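Local coordinates for protein acetone carboxylase alpha subunit (Xanthobacter autotrophicus Py2, PDB 5M45) that forms the alpha subunit of a multi-chain carboxylase and carries a hydantoinase B/oxoprolinase family region, with manganese and magnesium ions bound in the model, at residues R680-I683 with R684-L688; F728-D731 with F732-W736; V751-Y754 with G755-Y758; M282-P285 with G286-Q290. All blocks are in the same frame, centred on the assembly; numbering follows the deposited sequence.

Contact 1 (R680-I683 with R684-L688); sequences RAQI and RKDRL
Residues Arg680 to Leu688 lie within helix 673-690, in which Arg684 N donates to Arg680 O, Asp686 N to Gln682 O and Arg687 N to Ile683 O, while the bond from Lys685 N to Ala681 O is weak at 3.4 Å. The main side-chain contact spans one turn. Gln682 NE2 donates to Asp686 OD1 at 2.9 Å, with an N-H...O angle of 156°. The Gln682 side chain starts with CG anti to the backbone N and then bends at chi2 (63°), which brings the amide forward over the next turn, to Asp686. The carboxylate oxygen lies in the amide plane, but the amide nitrogen comes to it from above the carboxylate plane. The two planes are 39° apart. On another side of the helix, Ile683 CG2 packs against Arg687 NE at 3.8 Å. The arginine heads are held elsewhere: Arg680 by the backbone oxygens of Arg634 and Tyr657, Arg687 by a salt bridge to Asp630, and Arg684 by a polar side chain of another protein's chain. Helix 673-690 so meets the end of helix 652-657 at Tyr657, the loop at Leu632, and the chain of another protein.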
loop_
_atom_site.group_PDB
_atom_site.type_symbol
_atom_site.label_atom_id
_atom_site.label_comp_id
_atom_site.label_asym_id
_atom_site.label_seq_id
_atom_site.Cartn_x
_atom_site.Cartn_y
_atom_site.Cartn_z
ATOM N N ARG A 680 52.791 31.179 2.568
ATOM C CA ARG A 680 52.487 30.395 3.756
ATOM C C ARG A 680 52.891 31.114 5.058
ATOM O O ARG A 680 52.156 31.094 6.026
ATOM C CB ARG A 680 53.100 28.980 3.664
ATOM C CG ARG A 680 52.391 28.139 2.598
ATOM C CD ARG A 680 53.004 26.779 2.297
ATOM N NE ARG A 680 51.972 25.881 1.769
ATOM C CZ ARG A 680 52.110 24.574 1.548
ATOM N NH1 ARG A 680 53.272 23.964 1.727
ATOM N NH2 ARG A 680 51.056 23.869 1.153
ATOM N N ALA A 681 54.043 31.774 5.070
ATOM C CA ALA A 681 54.436 32.637 6.206
ATOM C C ALA A 681 53.415 33.761 6.466
ATOM O O ALA A 681 53.070 34.057 7.613
ATOM C CB ALA A 681 55.821 33.222 5.962
ATOM N N GLN A 682 52.909 34.354 5.393
ATOM C CA GLN A 682 51.906 35.402 5.503
ATOM C C GLN A 682 50.522 34.878 5.989
ATOM O O GLN A 682 49.878 35.531 6.821
ATOM C CB GLN A 682 51.825 36.163 4.170
ATOM C CG GLN A 682 50.784 37.268 4.111
ATOM C CD GLN A 682 51.072 38.404 5.110
ATOM O OE1 GLN A 682 52.146 38.972 5.116
ATOM N NE2 GLN A 682 50.145 38.638 6.019
ATOM N N ILE A 683 50.099 33.715 5.518
ATOM C CA ILE A 683 48.850 33.111 6.014
ATOM C C ILE A 683 48.913 32.799 7.532
ATOM O O ILE A 683 47.919 32.981 8.239
ATOM C CB ILE A 683 48.438 31.889 5.150
ATOM C CG1 ILE A 683 47.896 32.380 3.792
ATOM C CG2 ILE A 683 47.361 31.044 5.822
ATOM C CD1 ILE A 683 47.797 31.303 2.750
ATOM N N ARG A 684 50.063 32.350 8.027
ATOM C CA ARG A 684 50.223 32.156 9.489
ATOM C C ARG A 684 49.958 33.457 10.265
ATOM O O ARG A 684 49.227 33.469 11.281
ATOM C CB ARG A 684 51.596 31.574 9.841
ATOM C CG ARG A 684 51.742 30.123 9.397
ATOM C CD ARG A 684 53.118 29.511 9.643
ATOM N NE ARG A 684 53.083 28.152 9.139
ATOM C CZ ARG A 684 52.559 27.094 9.761
ATOM N NH1 ARG A 684 52.077 27.181 11.021
ATOM N NH2 ARG A 684 52.531 25.910 9.125
ATOM N N LYS A 685 50.476 34.561 9.754
ATOM C CA LYS A 685 50.159 35.854 10.353
ATOM C C LYS A 685 48.690 36.286 10.215
ATOM O O LYS A 685 48.102 36.823 11.155
ATOM C CB LYS A 685 51.084 36.933 9.808
ATOM C CG LYS A 685 52.523 36.667 10.167
ATOM C CD LYS A 685 53.269 37.972 10.353
ATOM C CE LYS A 685 54.143 38.230 9.183
ATOM N NZ LYS A 685 55.454 37.552 9.475
ATOM N N ASP A 686 48.111 36.037 9.046
ATOM C CA ASP A 686 46.684 36.325 8.828
ATOM C C ASP A 686 45.785 35.569 9.811
ATOM O O ASP A 686 44.800 36.118 10.312
ATOM C CB ASP A 686 46.204 35.899 7.421
ATOM C CG ASP A 686 46.869 36.667 6.274
ATOM O OD1 ASP A 686 47.422 37.770 6.474
ATOM O OD2 ASP A 686 46.790 36.080 5.130
ATOM N N ARG A 687 46.102 34.297 10.045
ATOM C CA ARG A 687 45.347 33.469 10.995
ATOM C C ARG A 687 45.329 34.055 12.404
ATOM O O ARG A 687 44.290 34.061 13.062
ATOM C CB ARG A 687 45.865 32.020 11.025
ATOM C CG ARG A 687 45.598 31.241 9.726
ATOM C CD ARG A 687 46.398 29.971 9.642
ATOM N NE ARG A 687 45.908 29.000 8.652
ATOM C CZ ARG A 687 46.382 27.743 8.538
ATOM N NH1 ARG A 687 47.355 27.297 9.366
ATOM N NH2 ARG A 687 45.881 26.910 7.637
ATOM N N LEU A 688 46.474 34.541 12.857
ATOM C CA LEU A 688 46.551 35.243 14.161
ATOM C C LEU A 688 45.779 36.570 14.174
ATOM O O LEU A 688 45.126 36.886 15.165
ATOM C CB LEU A 688 48.009 35.471 14.567
ATOM C CG LEU A 688 48.808 34.169 14.724
ATOM C CD1 LEU A 688 50.216 34.536 15.157
ATOM C CD2 LEU A 688 48.161 33.138 15.666
#

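Contact 2 (F728-D731 with F732-W736)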
loop_
_atom_site.group_PDB
_atom_site.type_symbol
_atom_site.label_atom_id
_atom_site.label_comp_id
_atom_site.label_asym_id
_atom_site.label_seq_id
_atom_site.Cartn_x
_atom_site.Cartn_y
_atom_site.Cartn_z
ATOM N N PHE A 728 21.740 16.174 27.800
ATOM C CA PHE A 728 22.211 17.114 26.797
ATOM C C PHE A 728 21.794 18.542 27.149
ATOM O O PHE A 728 22.619 19.443 27.045
ATOM C CB PHE A 728 21.774 16.720 25.354
ATOM C CG PHE A 728 22.123 17.758 24.309
ATOM C CD1 PHE A 728 23.426 18.018 23.970
ATOM C CD2 PHE A 728 21.116 18.479 23.682
ATOM C CE1 PHE A 728 23.736 19.003 23.028
ATOM C CE2 PHE A 728 21.424 19.456 22.722
ATOM C CZ PHE A 728 22.736 19.719 22.398
ATOM N N GLU A 729 20.553 18.744 27.587
ATOM C CA GLU A 729 20.100 20.074 27.988
ATOM C C GLU A 729 20.963 20.602 29.159
ATOM O O GLU A 729 21.404 21.747 29.154
ATOM C CB GLU A 729 18.600 20.099 28.369
ATOM C CG GLU A 729 18.140 21.483 28.815
ATOM C CD GLU A 729 16.643 21.685 28.959
ATOM O OE1 GLU A 729 15.837 20.776 28.665
ATOM O OE2 GLU A 729 16.291 22.823 29.313
ATOM N N LYS A 730 21.198 19.742 30.140
ATOM C CA LYS A 730 22.047 20.090 31.263
ATOM C C LYS A 730 23.494 20.479 30.841
ATOM O O LYS A 730 24.032 21.487 31.317
ATOM C CB LYS A 730 22.025 18.953 32.291
ATOM C CG LYS A 730 22.986 19.147 33.471
ATOM C CD LYS A 730 22.877 17.930 34.395
ATOM C CE LYS A 730 24.002 17.828 35.398
ATOM N NZ LYS A 730 24.049 19.068 36.222
ATOM N N ASP A 731 24.088 19.693 29.946
ATOM C CA ASP A 731 25.428 19.964 29.334
ATOM C C ASP A 731 25.465 21.346 28.638
ATOM O O ASP A 731 26.399 22.120 28.827
ATOM C CB ASP A 731 25.747 18.850 28.286
ATOM C CG ASP A 731 27.157 18.807 27.746
ATOM O OD1 ASP A 731 28.000 19.526 28.332
ATOM O OD2 ASP A 731 27.425 17.984 26.731
ATOM N N PHE A 732 24.465 21.614 27.810
ATOM C CA PHE A 732 24.363 22.888 27.071
ATOM C C PHE A 732 24.244 24.097 28.014
ATOM O O PHE A 732 24.938 25.094 27.833
ATOM C CB PHE A 732 23.137 22.821 26.163
ATOM C CG PHE A 732 22.946 24.007 25.254
ATOM C CD1 PHE A 732 22.170 25.099 25.653
ATOM C CD2 PHE A 732 23.456 23.991 23.945
ATOM C CE1 PHE A 732 21.948 26.173 24.801
ATOM C CE2 PHE A 732 23.252 25.076 23.088
ATOM C CZ PHE A 732 22.502 26.159 23.517
ATOM N N ARG A 733 23.376 23.994 29.018
ATOM C CA ARG A 733 23.184 25.067 30.006
ATOM C C ARG A 733 24.450 25.343 30.794
ATOM O O ARG A 733 24.754 26.505 31.070
ATOM C CB ARG A 733 22.034 24.765 31.013
ATOM C CG ARG A 733 20.644 24.806 30.399
ATOM C CD ARG A 733 19.564 24.324 31.366
ATOM N NE ARG A 733 18.222 24.560 30.848
ATOM C CZ ARG A 733 17.543 25.707 30.909
ATOM N NH1 ARG A 733 18.041 26.786 31.497
ATOM N NH2 ARG A 733 16.322 25.789 30.340
ATOM N N THR A 734 25.156 24.284 31.172
ATOM C CA THR A 734 26.391 24.409 31.918
ATOM C C THR A 734 27.490 25.036 31.047
ATOM O O THR A 734 28.189 25.937 31.494
ATOM C CB THR A 734 26.880 23.034 32.452
ATOM O OG1 THR A 734 25.884 22.484 33.301
ATOM C CG2 THR A 734 28.139 23.166 33.273
ATOM N N PHE A 735 27.619 24.547 29.816
ATOM C CA PHE A 735 28.658 25.017 28.918
ATOM C C PHE A 735 28.517 26.528 28.668
ATOM O O PHE A 735 29.511 27.256 28.688
ATOM C CB PHE A 735 28.687 24.279 27.573
ATOM C CG PHE A 735 29.786 24.780 26.671
ATOM C CD1 PHE A 735 31.097 24.305 26.804
ATOM C CD2 PHE A 735 29.531 25.828 25.764
ATOM C CE1 PHE A 735 32.115 24.817 26.032
ATOM C CE2 PHE A 735 30.548 26.345 24.985
ATOM C CZ PHE A 735 31.849 25.843 25.124
ATOM N N TRP A 736 27.282 26.963 28.395
ATOM C CA TRP A 736 26.991 28.376 28.091
ATOM C C TRP A 736 26.621 29.245 29.310
ATOM O O TRP A 736 26.266 30.432 29.157
ATOM C CB TRP A 736 25.891 28.455 27.025
ATOM C CG TRP A 736 26.314 27.979 25.658
ATOM C CD1 TRP A 736 25.827 26.909 24.972
ATOM C CD2 TRP A 736 27.308 28.580 24.812
ATOM N NE1 TRP A 736 26.448 26.798 23.767
ATOM C CE2 TRP A 736 27.365 27.818 23.633
ATOM C CE3 TRP A 736 28.157 29.687 24.948
ATOM C CZ2 TRP A 736 28.245 28.126 22.569
ATOM C CZ3 TRP A 736 29.027 29.996 23.881
ATOM C CH2 TRP A 736 29.066 29.215 22.725
#
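Phe732 N donates to Phe728 O at 3.0 Å, one of the i to i+4 bonds of helix 726-735. The ring of Phe732 turns away from residues 728-731 and meets Phe718 and Phe722 of helix 712-724. Arg733 reaches back one turn, and its NE and NH2 form a side-on salt bridge with Glu729 OE2. The two side chains run alongside each other and point the same way, with carboxylate and guanidinium nearly coplanar, 26° apart. Arg733 NE meets Glu729 OE2 at 3.0 Å from the anti side of the carboxylate. Arg733 NH2 meets Glu729 OE2 at 3.1 Å, nearly along its C-O bond. Glu729 is stretched out from its first torsion on (chi1 179°), and this carries OE2 out to the arginine head. Thr734 then bonds twice to Lys730 O, through OG1 at 2.9 Å and through its backbone N at 3.0 Å. The two donors come from opposite faces of the carbonyl plane. Phe735 N follows with a bond to Asp731 O, and its ring leads away to Met698 of helix 694-706. At the end of the segment, Trp736 puts CD1 over the centre of the Phe732 ring, 3.6 Å above its plane. One carboxylate oxygen of Glu729 thus takes two N-H groups in the guanidinium plane, and Arg733 NH2 also bonds to Trp742 O, which probably limits rotation of the arginine head.

Contact 3 (V751-Y754 with G755-Y758); sequences VPTY and GSRY
Ser756 OG and Thr753 O meet at 3.0 Å across a type II beta turn that runs from Thr753 to Ser756. The serine hydroxyl sits between its own backbone N and carbonyl carbon (chi1 69°), and from there it faces back across the turn. It donates to Thr753 O in the carbonyl plane. Ser756 N donates to Thr753 O at 3.1 Å, but from above that plane, 38° out of it. Thr753 O therefore takes two bonds from one residue. The side chains of Thr753 and Ser756 lie near each other, with Thr753 CB 3.9 Å from Ser756 OG. Tyr754 is turned differently: its CB bond leads away from residues 755-758. The Tyr754 ring meets Phe309, and its hydroxyl is hydrogen-bonded to Trp532 O of the second subunit. Gly755 takes a positive phi (87°) at the third position, where type II turns favour glycine. Its N bonds to Asp531 of the second subunit. The turn lies in the long loop after helix 726-735, where Thr753 and Ser756 touch Glu746. Pro752 and Tyr754 pack on Met611 of the second subunit. Met611 lies on strand 610-612 and Trp532 on strand 532-535, so the turn packs against a sheet of that copy.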
loop_
_atom_site.group_PDB
_atom_site.type_symbol
_atom_site.label_atom_id
_atom_site.label_comp_id
_atom_site.label_asym_id
_atom_site.label_seq_id
_atom_site.Cartn_x
_atom_site.Cartn_y
_atom_site.Cartn_z
ATOM N N VAL A 751 6.533 27.432 14.413
ATOM C CA VAL A 751 6.443 26.429 13.348
ATOM C C VAL A 751 5.519 25.326 13.843
ATOM O O VAL A 751 5.343 25.184 15.050
ATOM C CB VAL A 751 7.817 25.849 12.955
ATOM C CG1 VAL A 751 8.682 26.922 12.310
ATOM C CG2 VAL A 751 8.555 25.243 14.132
ATOM N N PRO A 752 4.964 24.519 12.926
ATOM C CA PRO A 752 4.185 23.347 13.394
ATOM C C PRO A 752 5.007 22.363 14.242
ATOM O O PRO A 752 6.171 22.138 13.946
ATOM C CB PRO A 752 3.722 22.681 12.095
ATOM C CG PRO A 752 3.907 23.699 11.019
ATOM C CD PRO A 752 5.030 24.580 11.447
ATOM N N THR A 753 4.365 21.779 15.270
ATOM C CA THR A 753 4.997 20.818 16.180
ATOM C C THR A 753 4.145 19.543 16.409
ATOM O O THR A 753 4.202 18.920 17.506
ATOM C CB THR A 753 5.317 21.466 17.546
ATOM O OG1 THR A 753 4.094 21.873 18.154
ATOM C CG2 THR A 753 6.221 22.703 17.422
ATOM N N TYR A 754 3.411 19.119 15.384
ATOM C CA TYR A 754 2.671 17.838 15.422
ATOM C C TYR A 754 3.638 16.690 15.641
ATOM O O TYR A 754 4.710 16.608 15.013
ATOM C CB TYR A 754 1.835 17.620 14.142
ATOM C CG TYR A 754 0.520 18.418 14.042
ATOM C CD1 TYR A 754 0.325 19.603 14.739
ATOM C CD2 TYR A 754 -0.506 17.988 13.185
ATOM C CE1 TYR A 754 -0.864 20.314 14.630
ATOM C CE2 TYR A 754 -1.699 18.700 13.072
ATOM C CZ TYR A 754 -1.862 19.887 13.766
ATOM O OH TYR A 754 -3.022 20.594 13.712
ATOM N N GLY A 755 3.284 15.818 16.564
ATOM C CA GLY A 755 4.103 14.712 16.974
ATOM C C GLY A 755 5.126 14.975 18.072
ATOM O O GLY A 755 5.816 14.025 18.493
ATOM N N SER A 756 5.240 16.195 18.569
ATOM C CA SER A 756 6.212 16.488 19.633
ATOM C C SER A 756 5.835 15.916 21.002
ATOM O O SER A 756 6.724 15.656 21.835
ATOM C CB SER A 756 6.452 17.993 19.770
ATOM O OG SER A 756 5.323 18.635 20.265
ATOM N N ARG A 757 4.539 15.735 21.249
ATOM C CA ARG A 757 4.027 15.262 22.539
ATOM C C ARG A 757 3.183 13.993 22.387
ATOM O O ARG A 757 3.294 13.076 23.207
ATOM C CB ARG A 757 3.235 16.364 23.228
ATOM C CG ARG A 757 4.113 17.546 23.658
ATOM C CD ARG A 757 3.404 18.734 24.266
ATOM N NE ARG A 757 3.583 18.821 25.742
ATOM C CZ ARG A 757 4.712 19.135 26.408
ATOM N NH1 ARG A 757 5.867 19.420 25.772
ATOM N NH2 ARG A 757 4.683 19.141 27.747
ATOM N N TYR A 758 2.350 13.909 21.357
ATOM C CA TYR A 758 1.497 12.749 21.131
ATOM C C TYR A 758 2.107 11.805 20.102
ATOM O O TYR A 758 2.393 12.213 18.971
ATOM C CB TYR A 758 0.100 13.201 20.720
ATOM C CG TYR A 758 -0.612 13.893 21.850
ATOM C CD1 TYR A 758 -0.452 15.274 22.084
ATOM C CD2 TYR A 758 -1.384 13.156 22.764
ATOM C CE1 TYR A 758 -1.067 15.891 23.175
ATOM C CE2 TYR A 758 -1.987 13.766 23.833
ATOM C CZ TYR A 758 -1.833 15.132 24.026
ATOM O OH TYR A 758 -2.515 15.687 25.077
#

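Contact 4 (M282-P285 with G286-Q290); sequences MTIP and GTYRQ
With chi1 at -58°, Tyr288 sets its CG beside its own backbone N, and this sends the hydroxyl back to Ile284 O. Chi2 (77°) sets the plane of the ring, with the carbonyl oxygen at the ring edge and near that plane. Tyr288 OH donates to Ile284 O at 2.6 Å. The hydroxyl approaches the carbonyl at an angle of 130° at the oxygen, tilted somewhat from the carbonyl plane. Tyr288 OH also lies 3.5 Å from Ile284 CB, so the same hydroxyl touches the root of the isoleucine side chain. Between the two residues, Pro285 and Gly286 carry the chain round into the strand. Gly286 has a positive phi, a backbone conformation that glycine tolerates readily. The bond thus spans the junction where the loop after helix 257-282 enters strand 286-297. That strand pairs with strand 313-324 through Gly286, Tyr288 and Gln290. On its other edge it pairs antiparallel with a strand of another protein's chain, so the sheet continues across the interface, and the Tyr288 ring stacks on an aromatic side chain of that chain. A buried backbone carbonyl in the loop is in this way satisfied by a phenol hydroxyl borrowed from the strand.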
loop_
_atom_site.group_PDB
_atom_site.type_symbol
_atom_site.label_atom_id
_atom_site.label_comp_id
_atom_site.label_asym_id
_atom_site.label_seq_id
_atom_site.Cartn_x
_atom_site.Cartn_y
_atom_site.Cartn_z
ATOM N N MET A 282 44.292 -2.347 18.328
ATOM C CA MET A 282 44.323 -1.214 17.418
ATOM C C MET A 282 43.983 0.147 18.043
ATOM O O MET A 282 44.397 1.179 17.517
ATOM C CB MET A 282 43.346 -1.447 16.246
ATOM C CG MET A 282 43.678 -2.555 15.266
ATOM S SD MET A 282 42.339 -2.824 14.034
ATOM C CE MET A 282 42.577 -1.402 13.023
ATOM N N THR A 283 43.203 0.165 19.139
ATOM C CA THR A 283 42.626 1.391 19.660
ATOM C C THR A 283 43.288 1.819 20.990
ATOM O O THR A 283 44.419 1.365 21.303
ATOM C CB THR A 283 41.067 1.296 19.779
ATOM O OG1 THR A 283 40.693 0.463 20.891
ATOM C CG2 THR A 283 40.436 0.789 18.487
ATOM N N ILE A 284 42.617 2.705 21.750
ATOM C CA ILE A 284 43.081 3.206 23.036
ATOM C C ILE A 284 41.832 3.348 23.937
ATOM O O ILE A 284 40.829 3.931 23.502
ATOM C CB ILE A 284 43.745 4.611 22.874
ATOM C CG1 ILE A 284 44.947 4.560 21.920
ATOM C CG2 ILE A 284 44.210 5.149 24.232
ATOM C CD1 ILE A 284 45.574 5.908 21.607
ATOM N N PRO A 285 41.872 2.861 25.195
ATOM C CA PRO A 285 40.721 3.073 26.064
ATOM C C PRO A 285 40.510 4.550 26.391
ATOM O O PRO A 285 41.479 5.293 26.501
ATOM C CB PRO A 285 41.099 2.305 27.341
ATOM C CG PRO A 285 42.603 2.312 27.351
ATOM C CD PRO A 285 42.985 2.203 25.908
ATOM N N GLY A 286 39.256 4.954 26.563
ATOM C CA GLY A 286 38.922 6.356 26.785
ATOM C C GLY A 286 37.524 6.752 26.338
ATOM O O GLY A 286 36.711 5.876 25.953
ATOM N N THR A 287 37.234 8.049 26.428
ATOM C CA THR A 287 35.973 8.608 25.969
ATOM C C THR A 287 36.216 9.530 24.770
ATOM O O THR A 287 37.090 10.392 24.840
ATOM C CB THR A 287 35.234 9.366 27.083
ATOM O OG1 THR A 287 35.005 8.471 28.160
ATOM C CG2 THR A 287 33.903 9.905 26.608
ATOM N N TYR A 288 35.462 9.306 23.700
ATOM C CA TYR A 288 35.556 10.042 22.417
ATOM C C TYR A 288 34.202 10.733 22.167
ATOM O O TYR A 288 33.144 10.070 22.287
ATOM C CB TYR A 288 35.856 9.070 21.252
ATOM C CG TYR A 288 37.143 8.252 21.413
ATOM C CD1 TYR A 288 37.194 7.138 22.269
ATOM C CD2 TYR A 288 38.285 8.565 20.706
ATOM C CE1 TYR A 288 38.357 6.410 22.447
ATOM C CE2 TYR A 288 39.453 7.827 20.863
ATOM C CZ TYR A 288 39.493 6.752 21.735
ATOM O OH TYR A 288 40.657 6.021 21.902
ATOM N N ARG A 289 34.207 12.031 21.834
ATOM C CA ARG A 289 32.977 12.795 21.651
ATOM C C ARG A 289 32.969 13.442 20.248
ATOM O O ARG A 289 33.951 14.043 19.839
ATOM C CB ARG A 289 32.822 13.879 22.746
ATOM C CG ARG A 289 32.979 13.357 24.173
ATOM C CD ARG A 289 32.922 14.472 25.236
ATOM N NE ARG A 289 33.345 13.926 26.546
ATOM C CZ ARG A 289 34.607 13.773 26.950
ATOM N NH1 ARG A 289 35.671 14.181 26.211
ATOM N NH2 ARG A 289 34.831 13.250 28.134
ATOM N N GLN A 290 31.856 13.285 19.533
ATOM C CA GLN A 290 31.708 13.771 18.157
ATOM C C GLN A 290 30.226 13.929 17.788
ATOM O O GLN A 290 29.334 13.472 18.537
ATOM C CB GLN A 290 32.454 12.866 17.155
ATOM C CG GLN A 290 32.091 11.374 17.219
ATOM C CD GLN A 290 32.833 10.620 18.357
ATOM O OE1 GLN A 290 34.068 10.630 18.403
ATOM N NE2 GLN A 290 32.076 10.002 19.271
#

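How the contacts relate
Contact 4 comes first along the chain, followed by contacts 1, 2 and 3. The closest approach is between contacts 2 and 4, with nearest atoms about 7 Å apart. Contacts 2 and 3 follow, at about 10 Å between nearest atoms. Contact 1 is remote, its centre about 49 Å from that of contact 3. Contacts 1, 2 and 4 all border another protein's chain, whereas contact 3 faces the second copy of this subunit. No residue of the four contacts belongs to the manganese site, to the magnesium site at Ser763 and Val768 or to the 3,6,9,12,15-pentaoxaheptadecan-1-ol pocket. The position of Gly755 in contact 3 is about 9 Å from a bound magnesium ion.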